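Local atomic coordinates of acetylglutamate kinase (Streptococcus mutans, PDB entry 3L86), a protein that probably catalyses the ATP-dependent phosphorylation of N-acetyl-L-glutamate to N-acetyl-L-glutamyl 5-phosphate, the second step from L-glutamate to N(2)-acetyl-L-ornithine in arginine biosynthesis. Residues 47-52 / 116-121; 54-59 / 124-129. All blocks are in the same frame, centred on the assembly; numbering follows the deposited sequence.

In the fold
Both contacts join the stretch that follows strand 38-43 to helix 101-125 and its end. Contact 1 uses the loop before helix 53-64, and contact 2 uses the first turns of that helix. On the other side, contact 1 takes residues 116-121 of helix 101-125. Contact 2 takes the last residues of that helix and the turn into strand 130-132. The segments alternate along the chain: 47-52, 54-59, 116-121, 124-129. The contact centres lie about 11 Å apart, beside the main sheet of the amino acid kinase fold. Contact 1 comes within about 8 to 9 Å of the bound ADP and N-acetyl-L-glutamate, measured from the Ser48 side chain.

Contact 1 (47-52 / 116-121); sequences ASQQLS and GKNLQE
The loop between strand 38-43 and helix 53-64 of the amino acid kinase fold meets the side of helix 101-125 here, through Ser48 and Gln49 against Asn118 and Leu119. The apolar touch is small: Ser48 CB lies 3.6 Å from Leu119 CD1. With chi1 at 74°, the Ser48 hydroxyl is folded back over the main chain, where it bonds Gly45 O. Ser48 OG also accepts a bond of 3.2 Å from Gln49 NE2, lying 17° out of the Gln49 amide plane. The hydroxyl is therefore tied to its own loop.

The polar link across the contact runs through a water. A chi1 of -178° swings the Asn118 amide out toward the loop. Asn118 ND2 gives a 2.6 Å hydrogen bond to the water. The same water donates a weak bond of 3.5 Å to Ser48 O. At the margin, Gln49 NE2 comes within 4.2 Å of Asn118 ND2.

The Ser48 side chain is about 6 Å from Gly75 of the N-acetyl-L-glutamate pocket and about 8 Å from the bound ADP, so the contact lies close to the active site. Further along the loop, Ser52 OG bonds to Phe55 N and caps helix 53-64. Leu119 also touches Ile176 of strand 174-182, as Gln120 does, so helix 101-125 packs on that strand beside the loop.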
# COMPACT_ATOMS: atom_id res chain seq x y z
N ALA A 47 -6.35 8.56 4.12
CA ALA A 47 -7.44 7.96 3.36
C ALA A 47 -8.15 6.89 4.19
O ALA A 47 -9.38 6.73 4.08
CB ALA A 47 -6.89 7.36 2.06
N SER A 48 -7.39 6.15 5.00
CA SER A 48 -8.04 5.11 5.82
C SER A 48 -8.89 5.61 6.99
O SER A 48 -9.61 4.80 7.60
CB SER A 48 -7.00 4.12 6.34
OG SER A 48 -6.24 4.68 7.36
N GLN A 49 -8.82 6.93 7.29
CA GLN A 49 -9.52 7.51 8.43
C GLN A 49 -10.79 8.23 7.99
O GLN A 49 -11.50 8.80 8.81
CB GLN A 49 -8.61 8.50 9.20
CG GLN A 49 -7.24 7.97 9.66
CD GLN A 49 -7.33 6.86 10.71
OE1 GLN A 49 -7.87 7.05 11.81
NE2 GLN A 49 -6.79 5.67 10.37
N GLN A 50 -11.07 8.22 6.69
CA GLN A 50 -12.22 8.89 6.10
C GLN A 50 -13.01 8.03 5.11
O GLN A 50 -13.54 8.57 4.17
CB GLN A 50 -11.81 10.25 5.42
CG GLN A 50 -10.78 10.12 4.22
CD GLN A 50 -10.21 11.47 3.72
OE1 GLN A 50 -10.23 12.47 4.45
NE2 GLN A 50 -9.63 11.47 2.48
N LEU A 51 -13.10 6.72 5.30
CA LEU A 51 -13.73 5.83 4.30
C LEU A 51 -15.21 6.13 4.09
O LEU A 51 -15.98 6.19 5.06
CB LEU A 51 -13.57 4.36 4.72
CG LEU A 51 -12.11 3.97 4.87
CD1 LEU A 51 -11.97 2.49 5.32
CD2 LEU A 51 -11.35 4.20 3.55
N SER A 52 -15.61 6.36 2.86
CA SER A 52 -16.99 6.80 2.61
C SER A 52 -18.04 5.64 2.55
O SER A 52 -17.71 4.44 2.49
CB SER A 52 -17.02 7.58 1.31
OG SER A 52 -16.81 6.68 0.23
N GLY A 116 -4.69 -0.39 11.25
CA GLY A 116 -5.22 -1.66 10.74
C GLY A 116 -6.48 -2.14 11.45
O GLY A 116 -7.40 -2.66 10.80
N LYS A 117 -6.51 -2.02 12.77
CA LYS A 117 -7.69 -2.47 13.56
C LYS A 117 -8.97 -1.66 13.22
O LYS A 117 -10.07 -2.23 13.09
CB LYS A 117 -7.39 -2.43 15.09
CG LYS A 117 -8.56 -2.90 16.00
CD LYS A 117 -8.73 -4.39 15.95
CE LYS A 117 -9.94 -4.89 16.89
NZ LYS A 117 -9.54 -4.85 18.31
N ASN A 118 -8.81 -0.34 13.06
CA ASN A 118 -9.92 0.51 12.56
C ASN A 118 -10.48 0.11 11.14
O ASN A 118 -11.71 0.10 10.92
CB ASN A 118 -9.49 2.00 12.54
CG ASN A 118 -10.62 2.95 12.05
OD1 ASN A 118 -11.62 3.11 12.75
ND2 ASN A 118 -10.44 3.60 10.89
N LEU A 119 -9.58 -0.18 10.19
CA LEU A 119 -9.95 -0.69 8.87
C LEU A 119 -10.81 -1.93 8.99
O LEU A 119 -11.88 -1.99 8.40
CB LEU A 119 -8.74 -1.16 8.05
CG LEU A 119 -8.11 -0.23 7.05
CD1 LEU A 119 -7.62 0.92 7.89
CD2 LEU A 119 -6.95 -0.89 6.27
N GLN A 120 -10.32 -2.95 9.72
CA GLN A 120 -11.09 -4.16 9.92
C GLN A 120 -12.46 -3.92 10.57
O GLN A 120 -13.46 -4.51 10.13
CB GLN A 120 -10.25 -5.20 10.68
CG GLN A 120 -11.05 -6.41 11.16
CD GLN A 120 -10.27 -7.34 12.10
OE1 GLN A 120 -9.43 -8.10 11.68
NE2 GLN A 120 -10.63 -7.32 13.38
N GLU A 121 -12.52 -3.04 11.59
CA GLU A 121 -13.80 -2.76 12.26
C GLU A 121 -14.81 -2.02 11.31
O GLU A 121 -15.97 -2.40 11.25
CB GLU A 121 -13.61 -2.00 13.61
CG GLU A 121 -12.70 -2.73 14.62
CD GLU A 121 -12.21 -1.87 15.80
OE1 GLU A 121 -12.04 -0.62 15.70
OE2 GLU A 121 -11.92 -2.46 16.87
O HOH W 1 -7.97 3.12 10.16

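Contact 2 (54-59 / 124-129); sequences DFLSQI and RQAGVS
Leu56 meets Ala126, and Ile59 meets Val128, where the early part of helix 53-64 lies against the turn that ends helix 101-125. Phe55, just before Leu56, lies on the side of the helix that faces strand 38-43 and touches Ile43 there. Leu56 CD2 lies at the edge of the Phe55 ring, in its plane, and Ile59 CG1 sits 3.8 Å above one face of that ring, offset toward the rim.

Leu56 touches the other segment with the base of its side chain: its CB is 4.1 Å from Ala126 CB. One turn further on, Ile59 divides its two branches. CG2 is anti to the backbone N and reaches Val128. CG1 stands beside the backbone N (chi1 -59°) and leads away to the Phe55 ring. Ile59 CG2 lies 4.2 Å from both Val128 CG1 and Val128 CG2, so it faces the fork of the valine. The two side chains meet at a slant. Ile59 also touches Ile41 of strand 38-43, and both it and Val128 touch Ile174 of strand 174-182.

The opposing turn is a Schellman motif. Gly127, with positive phi (89°), is its C-prime residue. Gly127 N bonds to Arg124 O at 2.9 Å, and Val128 N pairs with Leu123 O. Ala126 and Val128, on either side of the glycine in sequence, both direct CB toward helix 53-64.

No hydrogen bond crosses between 54-59 and 124-129. Just beyond, Gln63 NE2 of the same helix bonds Ser129 O. Between the two segments themselves the contact is made by aliphatic groups at van der Waals distance, which implies an apolar fit without directional bonds.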
# COMPACT_ATOMS: atom_id res chain seq x y z
N ASP A 54 -19.84 5.29 -0.17
CA ASP A 54 -19.60 4.72 -1.51
C ASP A 54 -18.52 3.62 -1.45
O ASP A 54 -18.64 2.57 -2.11
CB ASP A 54 -19.09 5.79 -2.52
CG ASP A 54 -20.17 6.76 -2.96
OD1 ASP A 54 -21.39 6.48 -2.76
OD2 ASP A 54 -19.77 7.82 -3.51
N PHE A 55 -17.44 3.90 -0.72
CA PHE A 55 -16.27 2.97 -0.63
C PHE A 55 -16.71 1.65 -0.04
O PHE A 55 -16.53 0.61 -0.64
CB PHE A 55 -15.10 3.57 0.22
CG PHE A 55 -13.96 2.60 0.49
CD1 PHE A 55 -12.84 2.56 -0.34
CD2 PHE A 55 -14.02 1.74 1.57
CE1 PHE A 55 -11.79 1.69 -0.09
CE2 PHE A 55 -12.98 0.83 1.80
CZ PHE A 55 -11.88 0.80 0.97
N LEU A 56 -17.27 1.71 1.17
CA LEU A 56 -17.75 0.51 1.85
C LEU A 56 -18.77 -0.34 1.02
O LEU A 56 -18.67 -1.57 0.97
CB LEU A 56 -18.39 0.94 3.20
CG LEU A 56 -17.44 1.63 4.21
CD1 LEU A 56 -18.20 2.22 5.46
CD2 LEU A 56 -16.30 0.65 4.63
N SER A 57 -19.79 0.28 0.41
CA SER A 57 -20.70 -0.48 -0.52
C SER A 57 -20.02 -1.10 -1.74
O SER A 57 -20.33 -2.23 -2.18
CB SER A 57 -21.84 0.42 -1.03
OG SER A 57 -22.62 0.89 0.07
N GLN A 58 -19.09 -0.36 -2.34
CA GLN A 58 -18.39 -0.85 -3.53
C GLN A 58 -17.57 -2.09 -3.19
O GLN A 58 -17.60 -3.09 -3.91
CB GLN A 58 -17.52 0.27 -4.21
CG GLN A 58 -16.78 -0.20 -5.51
CD GLN A 58 -17.77 -0.69 -6.60
OE1 GLN A 58 -18.03 -1.89 -6.76
NE2 GLN A 58 -18.35 0.23 -7.30
N ILE A 59 -16.83 -2.05 -2.08
CA ILE A 59 -16.15 -3.27 -1.61
C ILE A 59 -17.14 -4.46 -1.39
O ILE A 59 -16.90 -5.57 -1.91
CB ILE A 59 -15.31 -3.00 -0.30
CG1 ILE A 59 -14.23 -1.91 -0.51
CG2 ILE A 59 -14.64 -4.25 0.20
CD1 ILE A 59 -13.10 -2.26 -1.56
N ARG A 124 -16.02 -4.76 8.69
CA ARG A 124 -16.93 -5.72 9.33
C ARG A 124 -18.28 -5.10 9.70
O ARG A 124 -19.33 -5.71 9.47
CB ARG A 124 -16.27 -6.44 10.51
CG ARG A 124 -15.24 -7.49 10.09
CD ARG A 124 -14.46 -8.10 11.32
NE ARG A 124 -13.66 -9.26 10.92
CZ ARG A 124 -12.93 -9.99 11.76
NH1 ARG A 124 -12.86 -9.72 13.04
NH2 ARG A 124 -12.24 -11.01 11.31
N GLN A 125 -18.28 -3.90 10.26
CA GLN A 125 -19.52 -3.23 10.57
C GLN A 125 -20.35 -3.01 9.31
O GLN A 125 -21.59 -2.92 9.38
CB GLN A 125 -19.28 -1.89 11.30
CG GLN A 125 -19.22 -2.06 12.79
CD GLN A 125 -18.21 -1.19 13.50
OE1 GLN A 125 -17.91 -0.07 13.08
NE2 GLN A 125 -17.68 -1.71 14.61
N ALA A 126 -19.71 -2.95 8.15
CA ALA A 126 -20.48 -2.78 6.94
C ALA A 126 -20.90 -4.10 6.29
O ALA A 126 -21.44 -4.07 5.20
CB ALA A 126 -19.74 -1.87 5.92
N GLY A 127 -20.65 -5.25 6.94
CA GLY A 127 -21.01 -6.54 6.35
C GLY A 127 -19.97 -7.21 5.45
O GLY A 127 -20.21 -8.29 4.93
N VAL A 128 -18.79 -6.59 5.29
CA VAL A 128 -17.66 -7.24 4.58
C VAL A 128 -16.93 -8.30 5.43
O VAL A 128 -16.59 -8.04 6.60
CB VAL A 128 -16.65 -6.19 4.11
CG1 VAL A 128 -15.46 -6.85 3.38
CG2 VAL A 128 -17.35 -5.19 3.20
N SER A 129 -16.70 -9.47 4.86
CA SER A 129 -15.93 -10.51 5.50
C SER A 129 -14.43 -10.33 5.21
O SER A 129 -14.03 -10.33 4.05
CB SER A 129 -16.44 -11.90 5.06
OG SER A 129 -15.38 -12.84 5.17